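Local structure of DNA alpha-glucosyltransferase (1XV5) at residues Pro59-Leu62 with Ala63-Tyr66; Phe147-Val150 with Leu151-Trp155; Leu330-Arg333 with Val334-Thr337; Asp353-Ser356 with Thr357-Ile361; Gln386-Ser389 with Phe390-Glu394. The protein belongs to the GT-B clan of glycosyltransferases, with two Rossmann-like halves facing each other and uridine-5'-diphosphate bound in this model. One frame throughout, in Å; residues are numbered along the deposited sequence.

How the contacts relate
All five contacts are local, made where one piece of chain turns or coils on itself, and their chemistry follows their place in the fold. Contacts 1 and 2 belong to one parallel sheet and its helices, contact 1 at an edge strand and contact 2 on a connecting helix; contact 4 serves the other sheet, and the centres of contacts 1 and 4 are about 52 Å apart. Contacts 1, 4 and 5 lie at helix starts, with acidic residues at the N-cap, whereas contact 2 has a pi-type turn and aromatic packing. Contact 3 is a loop turn after helix 324-329, held by backbone bonds and ring packing. Contact 5 is buried, the others partly so. Contacts 3 and 5 touch through Arg333 against Phe390 and Cys391.

Contact 1. Residues Pro59-Leu62 with Ala63-Tyr66; sequences PVIL and AKEY
Ala63 and Leu62 sit where the chain turns from strand 58-60 toward helix 66-73, and both of their backbone N-H groups are held by the carboxylate of Asp42. Lys64 comes next: its N donates to Ile61 O over 3.1 Å, while its CB lies 4.1 Å from Ile61 CG2 and the extended chain leads away. Glu65 N donates to the same carbonyl, though the modelled length of that bond is doubtful. Glu65 then returns the grip with its side chain. CG stands beside the backbone N (chi1 -73°) and the rest is extended, which carries the carboxylate back past Val60 to the end of the strand. There OE2 accepts from Ile61 N at 2.9 Å in a nearly straight bond (174°), on the anti side of the carboxylate and 34° out of its plane. Val60 CG2 packs 3.6 Å from OE2, and water 1 donates both to OE2 (2.7 Å) and to Pro59 O (3.0 Å). Tyr66 opens the helix, its ring turned away to a cation-pi contact with Lys99. Glu65 is the N-cap residue and also binds the end of the strand: its carboxylate takes up the N-H of Ile61 and its own N-H meets the C=O of Ile61, so both polar backbone groups of that residue are satisfied by Glu65 and the edge strand is tied to the start of the next helix.

Contact 2. Residues Phe147-Val150 with Leu151-Trp155; sequences FNKV and LMKEW
Phe147 O is bonded not by the residue four positions on but by Met152 N, at 3.0 Å, so helix 146-155 opens into a wider pi-type turn here, while Glu154 N makes only a weak bond to Val150 O. The helix is the crossover of a beta-alpha-beta unit between parallel strands 137-140 and 172-174. Phe147 carries its inner side: CG lies opposite the backbone N (chi1 176°), and the side chain packs against Ile138 and Ser140 of the first strand. Met152, bent at both chi2 and chi3, lays CG over one face of that ring, toward its rim. Its SD stands 4.7 Å from the ring centroid, an oblique Met-aromatic contact. Leu151 adds CD2 at 4.4 Å from Phe147 CD1. Asn148 OD1 hydrogen-bonds Ser140 OG, a polar tie to the strand. Lys149 and Lys153, both exposed, run side by side with their NZ atoms 4.3 Å apart; a weak, long ion pair with Glu158 may ease the charge of Lys153. Two turns on from Phe147, the side chain of Trp155 crosses that of Phe147 at about a right angle, the ring planes oblique at 68°, and Trp155 CZ3 comes within 3.7 Å of Phe147 CE1.

Contact 3. Residues Leu330-Arg333 with Val334-Thr337; sequences LKFR and VDNT. With EDO (1,2-ethanediol), chain F.
The ring of Phe332 carries Val334 over one face, CB lying 3.9 Å from the centroid in a CH-pi contact, and Asp335 at its edge, with OD1 3.5 Å from CD2. The carboxylate plane is turned 78° against the ring. Beyond the loop the ring stacks with Phe381 and meets His342 edge-to-face. The second flat group, the guanidinium of Arg333, has at its edge a 1,2-ethanediol, probably from the crystallisation liquor, to whose O1 NH2 donates at 2.9 Å; the same nitrogen also bonds Gln384 O, and Phe390 forms a cation-pi contact with the group. From Phe332 to Thr337 the chain reverses, in the loop between helix 324-329 and strand 347-349. Phe332 N donates almost straight (175°) to Thr337 O at 2.8 Å, and Asn336 N bonds back to Phe332 O at 2.8 Å. Asp335 adds an Asx turn inside this reversal, because its CG sits in the crowded position between backbone N and carbonyl carbon (chi1 59°) and OD1 accepts from Thr337 N at 3.1 Å. On the outer side Asn336 bends its amide toward Lys331, whose CD lies 3.1 Å from OD1. Water 2 bridges that oxygen, at 2.7 Å, to Phe332 O.

Contact 4. Residues Asp353-Ser356 with Thr357-Ile361; sequences DMES and TFERI
Thr357 and Asp353 meet at the start of helix 354-365, Thr357 N bonding Asp353 O at 3.3 Å. Asp353 is the N-cap. Its chi1 of -168° sets CG opposite the backbone N, and this swings OD2 over the first turn, where it accepts from Ser356 N at 3.1 Å, from 64° above the carboxylate plane. Thr357 adopts the rotamer with OG1 beside its own N; OG1 bonds Asp350 N, while CB rests 3.4 Å from Met354 O. Glu359 bends at chi2 (-62°) and lays CG against Glu355 O at 3.0 Å. Its carboxylate thereby comes close to that of Glu355, OE1 to OE1 4.6 Å, but it also pairs in a salt bridge with Lys362. Arg360, likewise bent at chi2, leads its guanidinium away from this turn to a salt bridge with Glu363. Met354 and Phe358 pack against helix 212-223. The chemistry is that of a helix start capped by Asp353: its carboxylate takes up Ser356 N and would probably be favoured by the helix dipole, while the salt bridge to Lys362 probably eases the closeness of Glu359 to Glu355.

Contact 5. Residues Gln386-Ser389 with Phe390-Glu394; sequences QDSS and FCFKE
Ser388 and Phe392 touch on one side of this helix start: Ser388 OG stands at the ring edge, 3.5 Å from CD1. On the other side Phe390 lays its ring beneath Ser389 OG, which lies over the ring centre, and Asp387 CB touches CD2 at 3.9 Å. Cys391 SG tucks in at 3.6 Å from Gln386 CA. Asp387, the N-cap, fixes the turn. Two N-H groups grip its carbonyl O, Phe390 N at 3.0 Å and Cys391 N at 3.1 Å. Its carboxylate is equally busy, since OD2 takes a bond from Ser389 N (2.9 Å) and a second from Ser389 OG (2.7 Å). A chi1 of 67° turns that OG back to the cap, so that it joins the backbone N on OD2. Asp387 OD1, in turn, is fixed by Ile181 N, and the neighbouring Gln386 is clamped by Leu306 N at OE1 and by Pro177 O at NE2. The cap thus closes a bend between helix 368-386, whose Tyr383 meets Phe390 edge-to-face, and helix 388-399, which runs back to the other half of the molecule, where Phe392 packs with Phe20 and Trp27 of helix 17-30.

Contact 1. Residues Pro59-Leu62 with Ala63-Tyr66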
loop_
_atom_site.group_PDB
_atom_site.type_symbol
_atom_site.label_atom_id
_atom_site.label_comp_id
_atom_site.label_asym_id
_atom_site.label_seq_id
_atom_site.Cartn_x
_atom_site.Cartn_y
_atom_site.Cartn_z
ATOM N N PRO A 59 -6.166 20.404 -4.304
ATOM C CA PRO A 59 -7.028 19.780 -5.307
ATOM C C PRO A 59 -7.142 20.655 -6.552
ATOM O O PRO A 59 -7.071 21.880 -6.467
ATOM C CB PRO A 59 -8.355 19.645 -4.573
ATOM C CG PRO A 59 -8.375 20.873 -3.728
ATOM C CD PRO A 59 -6.962 20.938 -3.185
ATOM N N VAL A 60 -7.304 20.021 -7.705
ATOM C CA VAL A 60 -7.445 20.751 -8.951
ATOM C C VAL A 60 -8.314 19.955 -9.911
ATOM O O VAL A 60 -8.172 18.736 -10.035
ATOM C CB VAL A 60 -6.066 21.036 -9.602
ATOM C CG1 VAL A 60 -5.367 19.732 -9.955
ATOM C CG2 VAL A 60 -6.243 21.903 -10.838
ATOM N N ILE A 61 -9.238 20.644 -10.570
ATOM C CA ILE A 61 -10.121 19.996 -11.527
ATOM C C ILE A 61 -9.447 20.103 -12.884
ATOM O O ILE A 61 -9.431 21.169 -13.498
ATOM C CB ILE A 61 -11.492 20.692 -11.589
ATOM C CG1 ILE A 61 -12.069 20.830 -10.178
ATOM C CG2 ILE A 61 -12.440 19.882 -12.460
ATOM C CD1 ILE A 61 -13.349 21.644 -10.114
ATOM N N LEU A 62 -8.880 18.995 -13.344
ATOM C CA LEU A 62 -8.179 18.973 -14.619
ATOM C C LEU A 62 -9.054 19.409 -15.785
ATOM O O LEU A 62 -8.609 20.155 -16.654
ATOM C CB LEU A 62 -7.624 17.571 -14.889
ATOM C CG LEU A 62 -6.559 17.051 -13.917
ATOM C CD1 LEU A 62 -6.149 15.643 -14.322
ATOM C CD2 LEU A 62 -5.352 17.973 -13.923
ATOM N N ALA A 63 -10.297 18.944 -15.796
ATOM C CA ALA A 63 -11.222 19.276 -16.871
ATOM C C ALA A 63 -11.626 20.747 -16.926
ATOM O O ALA A 63 -12.082 21.223 -17.966
ATOM C CB ALA A 63 -12.468 18.408 -16.763
ATOM N N LYS A 64 -11.451 21.474 -15.825
ATOM C CA LYS A 64 -11.859 22.876 -15.798
ATOM C C LYS A 64 -10.837 23.863 -15.244
ATOM O O LYS A 64 -11.048 25.075 -15.304
ATOM C CB LYS A 64 -13.158 23.006 -15.005
ATOM C CG LYS A 64 -14.256 22.075 -15.488
ATOM C CD LYS A 64 -15.513 22.237 -14.663
ATOM C CE LYS A 64 -16.626 21.336 -15.165
ATOM N NZ LYS A 64 -17.878 21.524 -14.382
ATOM N N GLU A 65 -9.734 23.353 -14.709
ATOM C CA GLU A 65 -8.706 24.219 -14.148
ATOM C C GLU A 65 -7.327 23.909 -14.712
ATOM O O GLU A 65 -6.348 23.823 -13.971
ATOM C CB GLU A 65 -8.692 24.088 -12.623
ATOM C CG GLU A 65 -9.878 24.750 -11.939
ATOM C CD GLU A 65 -9.948 24.449 -10.452
ATOM O OE1 GLU A 65 -10.631 25.203 -9.724
ATOM O OE2 GLU A 65 -9.332 23.456 -10.009
ATOM N N TYR A 66 -7.251 23.751 -16.030
ATOM C CA TYR A 66 -5.986 23.446 -16.684
ATOM C C TYR A 66 -4.886 24.444 -16.334
ATOM O O TYR A 66 -3.761 24.053 -16.017
ATOM C CB TYR A 66 -6.166 23.394 -18.205
ATOM C CG TYR A 66 -4.856 23.269 -18.949
ATOM C CD1 TYR A 66 -4.194 24.400 -19.432
ATOM C CD2 TYR A 66 -4.243 22.028 -19.113
ATOM C CE1 TYR A 66 -2.953 24.296 -20.055
ATOM C CE2 TYR A 66 -3.003 21.912 -19.732
ATOM C CZ TYR A 66 -2.363 23.050 -20.199
ATOM O OH TYR A 66 -1.135 22.936 -20.806
HETATM O O HOH W 1 -8.892 24.054 -7.404
#

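Contact 2. Residues Phe147-Val150 with Leu151-Trp155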
loop_
_atom_site.group_PDB
_atom_site.type_symbol
_atom_site.label_atom_id
_atom_site.label_comp_id
_atom_site.label_asym_id
_atom_site.label_seq_id
_atom_site.Cartn_x
_atom_site.Cartn_y
_atom_site.Cartn_z
ATOM N N PHE A 147 3.573 -4.553 -15.505
ATOM C CA PHE A 147 3.974 -3.250 -16.028
ATOM C C PHE A 147 5.250 -3.377 -16.853
ATOM O O PHE A 147 5.330 -2.865 -17.970
ATOM C CB PHE A 147 4.208 -2.259 -14.883
ATOM C CG PHE A 147 4.715 -0.914 -15.339
ATOM C CD1 PHE A 147 3.867 -0.009 -15.971
ATOM C CD2 PHE A 147 6.046 -0.563 -15.152
ATOM C CE1 PHE A 147 4.338 1.227 -16.413
ATOM C CE2 PHE A 147 6.530 0.671 -15.591
ATOM C CZ PHE A 147 5.675 1.568 -16.223
ATOM N N ASN A 148 6.243 -4.066 -16.295
ATOM C CA ASN A 148 7.530 -4.264 -16.962
ATOM C C ASN A 148 7.483 -5.231 -18.144
ATOM O O ASN A 148 7.993 -4.932 -19.226
ATOM C CB ASN A 148 8.577 -4.790 -15.966
ATOM C CG ASN A 148 9.119 -3.711 -15.048
ATOM O OD1 ASN A 148 8.364 -3.003 -14.385
ATOM N ND2 ASN A 148 10.447 -3.592 -14.994
ATOM N N LYS A 149 6.870 -6.390 -17.929
ATOM C CA LYS A 149 6.814 -7.430 -18.950
ATOM C C LYS A 149 5.701 -7.361 -19.985
ATOM O O LYS A 149 5.821 -7.948 -21.060
ATOM C CB LYS A 149 6.785 -8.801 -18.271
ATOM C CG LYS A 149 7.994 -9.075 -17.383
ATOM C CD LYS A 149 9.294 -8.998 -18.176
ATOM C CE LYS A 149 10.497 -9.320 -17.307
ATOM N NZ LYS A 149 11.762 -9.318 -18.090
ATOM N N VAL A 150 4.620 -6.653 -19.684
ATOM C CA VAL A 150 3.527 -6.571 -20.639
ATOM C C VAL A 150 3.362 -5.190 -21.263
ATOM O O VAL A 150 3.527 -5.030 -22.471
ATOM C CB VAL A 150 2.189 -7.003 -19.990
ATOM C CG1 VAL A 150 1.070 -6.957 -21.018
ATOM C CG2 VAL A 150 2.320 -8.412 -19.427
ATOM N N LEU A 151 3.048 -4.191 -20.444
ATOM C CA LEU A 151 2.846 -2.840 -20.957
ATOM C C LEU A 151 4.084 -2.205 -21.582
ATOM O O LEU A 151 4.012 -1.659 -22.682
ATOM C CB LEU A 151 2.295 -1.927 -19.855
ATOM C CG LEU A 151 0.823 -2.136 -19.479
ATOM C CD1 LEU A 151 0.634 -3.511 -18.860
ATOM C CD2 LEU A 151 0.386 -1.055 -18.502
ATOM N N MET A 152 5.216 -2.275 -20.889
ATOM C CA MET A 152 6.448 -1.690 -21.407
ATOM C C MET A 152 6.849 -2.275 -22.757
ATOM O O MET A 152 7.270 -1.546 -23.657
ATOM C CB MET A 152 7.592 -1.880 -20.408
ATOM C CG MET A 152 7.551 -0.927 -19.221
ATOM S SD MET A 152 7.630 0.810 -19.720
ATOM C CE MET A 152 9.327 0.922 -20.292
ATOM N N LYS A 153 6.724 -3.589 -22.897
ATOM C CA LYS A 153 7.084 -4.238 -24.149
ATOM C C LYS A 153 6.039 -3.951 -25.216
ATOM O O LYS A 153 6.303 -4.091 -26.409
ATOM C CB LYS A 153 7.240 -5.746 -23.939
ATOM C CG LYS A 153 8.401 -6.093 -23.016
ATOM C CD LYS A 153 8.714 -7.578 -23.006
ATOM C CE LYS A 153 9.947 -7.857 -22.157
ATOM N NZ LYS A 153 10.350 -9.290 -22.188
ATOM N N GLU A 154 4.857 -3.531 -24.777
ATOM C CA GLU A 154 3.775 -3.210 -25.696
ATOM C C GLU A 154 3.961 -1.799 -26.245
ATOM O O GLU A 154 3.644 -1.528 -27.403
ATOM C CB GLU A 154 2.428 -3.316 -24.984
ATOM C CG GLU A 154 1.230 -3.060 -25.880
ATOM C CD GLU A 154 -0.088 -3.275 -25.162
ATOM O OE1 GLU A 154 -0.292 -4.379 -24.616
ATOM O OE2 GLU A 154 -0.919 -2.341 -25.146
ATOM N N TRP A 155 4.478 -0.905 -25.410
ATOM C CA TRP A 155 4.706 0.473 -25.827
ATOM C C TRP A 155 6.036 0.594 -26.563
ATOM O O TRP A 155 6.222 1.489 -27.387
ATOM C CB TRP A 155 4.702 1.413 -24.616
ATOM C CG TRP A 155 3.411 1.425 -23.848
ATOM C CD1 TRP A 155 2.145 1.441 -24.366
ATOM C CD2 TRP A 155 3.262 1.472 -22.424
ATOM N NE1 TRP A 155 1.218 1.495 -23.350
ATOM C CE2 TRP A 155 1.876 1.516 -22.149
ATOM C CE3 TRP A 155 4.165 1.484 -21.352
ATOM C CZ2 TRP A 155 1.371 1.570 -20.845
ATOM C CZ3 TRP A 155 3.662 1.537 -20.055
ATOM C CH2 TRP A 155 2.277 1.579 -19.815
#

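Contact 3. Residues Leu330-Arg333 with Val334-Thr337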
loop_
_atom_site.group_PDB
_atom_site.type_symbol
_atom_site.label_atom_id
_atom_site.label_comp_id
_atom_site.label_asym_id
_atom_site.label_seq_id
_atom_site.Cartn_x
_atom_site.Cartn_y
_atom_site.Cartn_z
ATOM N N LEU A 330 9.485 -12.601 -1.263
ATOM C CA LEU A 330 10.063 -11.269 -1.125
ATOM C C LEU A 330 11.477 -11.359 -0.570
ATOM O O LEU A 330 11.780 -12.243 0.227
ATOM C CB LEU A 330 9.206 -10.402 -0.197
ATOM C CG LEU A 330 7.905 -9.859 -0.791
ATOM C CD1 LEU A 330 7.098 -9.182 0.298
ATOM C CD2 LEU A 330 8.226 -8.879 -1.919
ATOM N N LYS A 331 12.332 -10.433 -0.996
ATOM C CA LYS A 331 13.717 -10.399 -0.549
ATOM C C LYS A 331 14.005 -9.209 0.369
ATOM O O LYS A 331 13.598 -8.080 0.094
ATOM C CB LYS A 331 14.659 -10.351 -1.753
ATOM C CG LYS A 331 14.594 -11.577 -2.650
ATOM C CD LYS A 331 15.662 -11.512 -3.728
ATOM C CE LYS A 331 15.600 -12.708 -4.662
ATOM N NZ LYS A 331 14.396 -12.676 -5.540
ATOM N N PHE A 332 14.725 -9.489 1.451
ATOM C CA PHE A 332 15.107 -8.495 2.454
ATOM C C PHE A 332 15.967 -7.410 1.805
ATOM O O PHE A 332 16.911 -7.705 1.078
ATOM C CB PHE A 332 15.879 -9.219 3.569
ATOM C CG PHE A 332 16.146 -8.391 4.796
ATOM C CD1 PHE A 332 15.283 -7.370 5.188
ATOM C CD2 PHE A 332 17.231 -8.696 5.612
ATOM C CE1 PHE A 332 15.496 -6.668 6.378
ATOM C CE2 PHE A 332 17.456 -8.007 6.799
ATOM C CZ PHE A 332 16.586 -6.988 7.187
ATOM N N ARG A 333 15.634 -6.149 2.063
ATOM C CA ARG A 333 16.382 -5.033 1.484
ATOM C C ARG A 333 17.872 -5.101 1.824
ATOM O O ARG A 333 18.727 -4.786 0.994
ATOM C CB ARG A 333 15.815 -3.707 1.996
ATOM C CG ARG A 333 16.402 -2.453 1.328
ATOM C CD ARG A 333 15.975 -1.185 2.073
ATOM N NE ARG A 333 16.502 -1.178 3.436
ATOM C CZ ARG A 333 17.739 -0.815 3.762
ATOM N NH1 ARG A 333 18.587 -0.408 2.823
ATOM N NH2 ARG A 333 18.140 -0.896 5.022
ATOM N N VAL A 334 18.172 -5.528 3.046
ATOM C CA VAL A 334 19.550 -5.582 3.519
ATOM C C VAL A 334 20.470 -6.605 2.865
ATOM O O VAL A 334 21.556 -6.247 2.407
ATOM C CB VAL A 334 19.592 -5.782 5.051
ATOM C CG1 VAL A 334 21.037 -5.922 5.524
ATOM C CG2 VAL A 334 18.928 -4.597 5.743
ATOM N N ASP A 335 20.064 -7.869 2.814
ATOM C CA ASP A 335 20.939 -8.875 2.219
ATOM C C ASP A 335 20.348 -9.684 1.067
ATOM O O ASP A 335 20.963 -10.638 0.596
ATOM C CB ASP A 335 21.461 -9.820 3.301
ATOM C CG ASP A 335 20.352 -10.533 4.031
ATOM O OD1 ASP A 335 19.241 -10.628 3.475
ATOM O OD2 ASP A 335 20.599 -11.009 5.156
ATOM N N ASN A 336 19.151 -9.308 0.627
ATOM C CA ASN A 336 18.490 -9.959 -0.504
ATOM C C ASN A 336 18.087 -11.422 -0.306
ATOM O O ASN A 336 17.952 -12.173 -1.275
ATOM C CB ASN A 336 19.383 -9.825 -1.741
ATOM C CG ASN A 336 18.594 -9.818 -3.036
ATOM O OD1 ASN A 336 17.542 -9.186 -3.127
ATOM N ND2 ASN A 336 19.112 -10.505 -4.053
ATOM N N THR A 337 17.901 -11.828 0.945
ATOM C CA THR A 337 17.485 -13.195 1.249
ATOM C C THR A 337 15.981 -13.178 1.532
ATOM O O THR A 337 15.425 -12.141 1.895
ATOM C CB THR A 337 18.225 -13.748 2.483
ATOM O OG1 THR A 337 18.001 -12.883 3.598
ATOM C CG2 THR A 337 19.725 -13.830 2.218
HETATM C C1 EDO F . 21.409 0.354 5.356
HETATM O O1 EDO F . 20.978 -1.015 5.431
HETATM C C2 EDO F . 21.234 0.934 3.946
HETATM O O2 EDO F . 22.145 0.340 3.006
HETATM O O HOH W 2 17.375 -6.880 -1.657
#

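Contact 4. Residues Asp353-Ser356 with Thr357-Ile361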
loop_
_atom_site.group_PDB
_atom_site.type_symbol
_atom_site.label_atom_id
_atom_site.label_comp_id
_atom_site.label_asym_id
_atom_site.label_seq_id
_atom_site.Cartn_x
_atom_site.Cartn_y
_atom_site.Cartn_z
ATOM N N ASP A 353 -0.852 -25.591 6.994
ATOM C CA ASP A 353 -0.641 -26.007 8.372
ATOM C C ASP A 353 -1.070 -24.882 9.305
ATOM O O ASP A 353 -0.262 -24.330 10.056
ATOM C CB ASP A 353 0.828 -26.362 8.617
ATOM C CG ASP A 353 1.038 -27.078 9.942
ATOM O OD1 ASP A 353 2.194 -27.423 10.258
ATOM O OD2 ASP A 353 0.047 -27.297 10.669
ATOM N N MET A 354 -2.350 -24.535 9.243
ATOM C CA MET A 354 -2.874 -23.477 10.088
ATOM C C MET A 354 -2.799 -23.875 11.558
ATOM O O MET A 354 -2.764 -23.018 12.442
ATOM C CB MET A 354 -4.314 -23.152 9.692
ATOM C CG MET A 354 -4.419 -22.455 8.340
ATOM S SD MET A 354 -6.097 -21.987 7.904
ATOM C CE MET A 354 -6.640 -23.470 7.048
ATOM N N GLU A 355 -2.768 -25.178 11.818
ATOM C CA GLU A 355 -2.682 -25.649 13.190
ATOM C C GLU A 355 -1.379 -25.139 13.796
ATOM O O GLU A 355 -1.360 -24.629 14.914
ATOM C CB GLU A 355 -2.718 -27.180 13.244
ATOM C CG GLU A 355 -2.698 -27.729 14.659
ATOM C CD GLU A 355 -2.804 -29.240 14.708
ATOM O OE1 GLU A 355 -2.772 -29.800 15.824
ATOM O OE2 GLU A 355 -2.922 -29.868 13.635
ATOM N N SER A 356 -0.292 -25.270 13.043
ATOM C CA SER A 356 1.012 -24.814 13.506
ATOM C C SER A 356 0.992 -23.301 13.701
ATOM O O SER A 356 1.584 -22.779 14.644
ATOM C CB SER A 356 2.094 -25.191 12.491
ATOM O OG SER A 356 3.361 -24.716 12.903
ATOM N N THR A 357 0.311 -22.604 12.799
ATOM C CA THR A 357 0.208 -21.154 12.885
ATOM C C THR A 357 -0.507 -20.752 14.172
ATOM O O THR A 357 -0.043 -19.884 14.907
ATOM C CB THR A 357 -0.571 -20.581 11.686
ATOM O OG1 THR A 357 0.136 -20.874 10.475
ATOM C CG2 THR A 357 -0.738 -19.074 11.823
ATOM N N PHE A 358 -1.638 -21.388 14.455
ATOM C CA PHE A 358 -2.375 -21.043 15.661
ATOM C C PHE A 358 -1.613 -21.442 16.924
ATOM O O PHE A 358 -1.721 -20.780 17.951
ATOM C CB PHE A 358 -3.758 -21.692 15.656
ATOM C CG PHE A 358 -4.618 -21.259 16.804
ATOM C CD1 PHE A 358 -4.810 -19.904 17.066
ATOM C CD2 PHE A 358 -5.220 -22.199 17.638
ATOM C CE1 PHE A 358 -5.587 -19.488 18.140
ATOM C CE2 PHE A 358 -6.001 -21.795 18.716
ATOM C CZ PHE A 358 -6.184 -20.437 18.968
ATOM N N GLU A 359 -0.838 -22.520 16.847
ATOM C CA GLU A 359 -0.065 -22.957 18.005
ATOM C C GLU A 359 0.946 -21.887 18.399
ATOM O O GLU A 359 1.174 -21.643 19.583
ATOM C CB GLU A 359 0.646 -24.278 17.707
ATOM C CG GLU A 359 -0.311 -25.459 17.605
ATOM C CD GLU A 359 -1.061 -25.714 18.905
ATOM O OE1 GLU A 359 -2.090 -26.420 18.876
ATOM O OE2 GLU A 359 -0.617 -25.213 19.961
ATOM N N ARG A 360 1.539 -21.236 17.405
ATOM C CA ARG A 360 2.515 -20.187 17.672
ATOM C C ARG A 360 1.798 -18.987 18.291
ATOM O O ARG A 360 2.309 -18.348 19.211
ATOM C CB ARG A 360 3.223 -19.789 16.373
ATOM C CG ARG A 360 4.316 -18.728 16.535
ATOM C CD ARG A 360 5.381 -19.129 17.558
ATOM N NE ARG A 360 6.524 -18.219 17.518
ATOM C CZ ARG A 360 7.524 -18.218 18.394
ATOM N NH1 ARG A 360 7.537 -19.083 19.400
ATOM N NH2 ARG A 360 8.519 -17.349 18.261
ATOM N N ILE A 361 0.605 -18.692 17.786
ATOM C CA ILE A 361 -0.190 -17.586 18.301
ATOM C C ILE A 361 -0.530 -17.838 19.771
ATOM O O ILE A 361 -0.438 -16.937 20.604
ATOM C CB ILE A 361 -1.489 -17.422 17.479
ATOM C CG1 ILE A 361 -1.140 -16.893 16.086
ATOM C CG2 ILE A 361 -2.459 -16.492 18.196
ATOM C CD1 ILE A 361 -2.327 -16.825 15.129
#

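Contact 5. Residues Gln386-Ser389 with Phe390-Glu394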
loop_
_atom_site.group_PDB
_atom_site.type_symbol
_atom_site.label_atom_id
_atom_site.label_comp_id
_atom_site.label_asym_id
_atom_site.label_seq_id
_atom_site.Cartn_x
_atom_site.Cartn_y
_atom_site.Cartn_z
ATOM N N GLN A 386 12.068 -1.653 5.223
ATOM C CA GLN A 386 11.366 -0.644 4.434
ATOM C C GLN A 386 11.111 0.734 5.047
ATOM O O GLN A 386 10.171 1.420 4.641
ATOM C CB GLN A 386 10.037 -1.270 3.972
ATOM C CG GLN A 386 9.537 -0.825 2.609
ATOM C CD GLN A 386 8.564 -1.826 2.001
ATOM O OE1 GLN A 386 8.902 -3.000 1.814
ATOM N NE2 GLN A 386 7.352 -1.369 1.689
ATOM N N ASP A 387 11.929 1.161 6.006
ATOM C CA ASP A 387 11.719 2.488 6.586
ATOM C C ASP A 387 12.072 3.554 5.544
ATOM O O ASP A 387 12.968 3.355 4.724
ATOM C CB ASP A 387 12.594 2.707 7.820
ATOM C CG ASP A 387 12.272 4.013 8.536
ATOM O OD1 ASP A 387 11.226 4.081 9.217
ATOM O OD2 ASP A 387 13.057 4.980 8.408
ATOM N N SER A 388 11.373 4.684 5.587
ATOM C CA SER A 388 11.621 5.777 4.650
ATOM C C SER A 388 13.073 6.251 4.663
ATOM O O SER A 388 13.616 6.634 3.625
ATOM C CB SER A 388 10.709 6.965 4.974
ATOM O OG SER A 388 9.346 6.637 4.777
ATOM N N SER A 389 13.699 6.228 5.838
ATOM C CA SER A 389 15.079 6.687 5.966
ATOM C C SER A 389 16.026 5.948 5.031
ATOM O O SER A 389 17.048 6.496 4.611
ATOM C CB SER A 389 15.562 6.553 7.418
ATOM O OG SER A 389 15.671 5.199 7.814
ATOM N N PHE A 390 15.680 4.708 4.701
ATOM C CA PHE A 390 16.490 3.893 3.807
ATOM C C PHE A 390 16.011 3.944 2.358
ATOM O O PHE A 390 16.761 4.310 1.452
ATOM C CB PHE A 390 16.459 2.422 4.237
ATOM C CG PHE A 390 16.984 2.173 5.617
ATOM C CD1 PHE A 390 18.307 2.454 5.937
ATOM C CD2 PHE A 390 16.157 1.628 6.597
ATOM C CE1 PHE A 390 18.801 2.192 7.214
ATOM C CE2 PHE A 390 16.640 1.362 7.875
ATOM C CZ PHE A 390 17.966 1.645 8.185
ATOM N N CYS A 391 14.752 3.569 2.151
ATOM C CA CYS A 391 14.183 3.489 0.815
ATOM C C CYS A 391 14.050 4.791 0.035
ATOM O O CYS A 391 14.389 4.828 -1.144
ATOM C CB CYS A 391 12.838 2.769 0.876
ATOM S SG CYS A 391 12.934 1.169 1.735
ATOM N N PHE A 392 13.557 5.855 0.664
ATOM C CA PHE A 392 13.433 7.115 -0.062
ATOM C C PHE A 392 14.808 7.684 -0.421
ATOM O O PHE A 392 14.949 8.417 -1.405
ATOM C CB PHE A 392 12.595 8.127 0.736
ATOM C CG PHE A 392 11.110 7.983 0.511
ATOM C CD1 PHE A 392 10.233 7.861 1.585
ATOM C CD2 PHE A 392 10.593 7.954 -0.782
ATOM C CE1 PHE A 392 8.859 7.707 1.374
ATOM C CE2 PHE A 392 9.218 7.799 -1.006
ATOM C CZ PHE A 392 8.353 7.676 0.077
ATOM N N LYS A 393 15.822 7.336 0.365
ATOM C CA LYS A 393 17.182 7.783 0.076
ATOM C C LYS A 393 17.645 7.039 -1.174
ATOM O O LYS A 393 18.225 7.628 -2.087
ATOM C CB LYS A 393 18.118 7.465 1.245
ATOM C CG LYS A 393 19.603 7.588 0.905
ATOM C CD LYS A 393 19.961 8.994 0.460
ATOM C CE LYS A 393 21.390 9.073 -0.067
ATOM N NZ LYS A 393 22.380 8.557 0.911
ATOM N N GLU A 394 17.373 5.734 -1.211
ATOM C CA GLU A 394 17.741 4.909 -2.355
ATOM C C GLU A 394 17.087 5.473 -3.620
ATOM O O GLU A 394 17.731 5.609 -4.658
ATOM C CB GLU A 394 17.274 3.462 -2.147
ATOM C CG GLU A 394 17.657 2.516 -3.285
ATOM C CD GLU A 394 17.021 1.138 -3.153
ATOM O OE1 GLU A 394 17.131 0.527 -2.068
ATOM O OE2 GLU A 394 16.416 0.668 -4.140
#